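PDB 1Z05: transcriptional regulator, ROK family from Vibrio cholerae O1 biovar eltor, which probably binds DNA to regulate transcription of carbohydrate-metabolism genes, as a zinc-containing ROK-family homologue of Escherichia coli Mlc. Local coordinates for residues Leu198-Gly201 / Pro202-Lys206. Residues are numbered along the deposited sequence; the frame is centred on the assembly and turned at random.
Sequences LALG and PEIYK
Glu203 N donates to Ala199 O at 3.0 Å, the first of three i to i+4 backbone bonds that wind residues 199-205 into the opening turn of helix 200-208. Beside that accepting oxygen packs a carbon of the same residue: Glu203 CG, set next to its own backbone N, lies 3.1 Å from Ala199 O. Ile204 N reaches Leu200 O at 3.1 Å, and Tyr205 N reaches Gly201 O at 2.9 Å. Straightness increases along the series: the N-H...O angle is 152° at Ala199 O and 165° at Gly201 O. Ala199 occupies the N-cap position and, with a weak bond from Leu200 N back to Leu198 O, is the centre of an inverse gamma turn just before the helix.

Two apolar contacts accompany these bonds, one at i+4 and one at i+3. On the buried face Leu200 and Ile204 lie side by side and point the same way, their CD1 methyls 4.0 Å apart. With Leu200 chi1 at -171°, CG lies beside the carbonyl carbon and CD1 turns toward Ile204. On a more open side, Ala199 CB meets Pro202 CG, 3.9 Å away.

The buried face is directed into the sheet containing strands 168-176 and 212-216: Leu200 rests on Ile174, while Ile204 touches Ile172, Val212 and Leu151 of helix 144-161. Pro202 sits in the first turn, where its lack of an N-H costs no i to i+4 bond within the helix. The carbonyls of Ala199, Leu200 and Gly201 are each taken by an N-H four residues on, and Gly201 also has a backbone bond with Gly185, so Leu200 and Ile204 can present a hydrocarbon surface to the sheet.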
# COMPACT_ATOMS: atom_id res chain seq x y z
N LEU A 198 19.42 -6.99 -14.02
CA LEU A 198 19.51 -6.50 -15.40
C LEU A 198 18.85 -5.13 -15.53
O LEU A 198 17.65 -4.98 -15.27
CB LEU A 198 18.89 -7.51 -16.38
CG LEU A 198 18.64 -7.04 -17.83
CD1 LEU A 198 19.94 -6.84 -18.60
CD2 LEU A 198 17.71 -7.99 -18.57
N ALA A 199 19.64 -4.14 -15.94
CA ALA A 199 19.17 -2.77 -16.11
C ALA A 199 18.40 -2.62 -17.43
O ALA A 199 18.85 -1.95 -18.36
CB ALA A 199 20.33 -1.79 -16.05
N LEU A 200 17.24 -3.26 -17.49
CA LEU A 200 16.46 -3.39 -18.71
C LEU A 200 15.95 -2.05 -19.26
O LEU A 200 16.06 -1.78 -20.46
CB LEU A 200 15.29 -4.35 -18.49
CG LEU A 200 14.47 -4.78 -19.71
CD1 LEU A 200 15.37 -5.46 -20.75
CD2 LEU A 200 13.33 -5.70 -19.27
N GLY A 201 15.36 -1.23 -18.38
CA GLY A 201 14.93 0.12 -18.75
C GLY A 201 16.05 1.01 -19.29
O GLY A 201 15.95 1.50 -20.41
N PRO A 202 17.11 1.23 -18.49
CA PRO A 202 18.26 2.02 -18.96
C PRO A 202 18.87 1.53 -20.29
O PRO A 202 19.26 2.36 -21.13
CB PRO A 202 19.28 1.89 -17.82
CG PRO A 202 18.45 1.62 -16.60
CD PRO A 202 17.29 0.78 -17.09
N GLU A 203 18.95 0.22 -20.48
CA GLU A 203 19.52 -0.36 -21.70
C GLU A 203 18.65 -0.11 -22.93
O GLU A 203 19.16 0.19 -24.00
CB GLU A 203 19.80 -1.86 -21.53
CG GLU A 203 20.96 -2.19 -20.58
CD GLU A 203 22.34 -1.87 -21.16
OE1 GLU A 203 22.46 -1.73 -22.40
OE2 GLU A 203 23.30 -1.76 -20.36
N ILE A 204 17.33 -0.24 -22.77
CA ILE A 204 16.40 0.05 -23.86
C ILE A 204 16.38 1.55 -24.16
O ILE A 204 16.34 1.97 -25.33
CB ILE A 204 14.98 -0.50 -23.58
CG1 ILE A 204 14.99 -2.03 -23.58
CG2 ILE A 204 13.97 0.03 -24.62
CD1 ILE A 204 13.66 -2.67 -23.04
N TYR A 205 16.42 2.37 -23.11
CA TYR A 205 16.50 3.82 -23.28
C TYR A 205 17.77 4.23 -24.03
O TYR A 205 17.72 5.11 -24.89
CB TYR A 205 16.39 4.54 -21.93
CG TYR A 205 16.80 5.99 -21.99
CD1 TYR A 205 16.00 6.95 -22.61
CD2 TYR A 205 18.00 6.42 -21.42
CE1 TYR A 205 16.38 8.29 -22.67
CE2 TYR A 205 18.39 7.75 -21.47
CZ TYR A 205 17.57 8.68 -22.10
OH TYR A 205 17.97 10.01 -22.15
N LYS A 206 18.89 3.60 -23.71
CA LYS A 206 20.14 3.88 -24.42
C LYS A 206 20.06 3.50 -25.90
O LYS A 206 20.60 4.19 -26.76
CB LYS A 206 21.32 3.16 -23.74
CG LYS A 206 22.66 3.43 -24.41
CD LYS A 206 23.74 2.48 -23.93
CE LYS A 206 25.08 2.83 -24.56
NZ LYS A 206 26.19 2.04 -23.96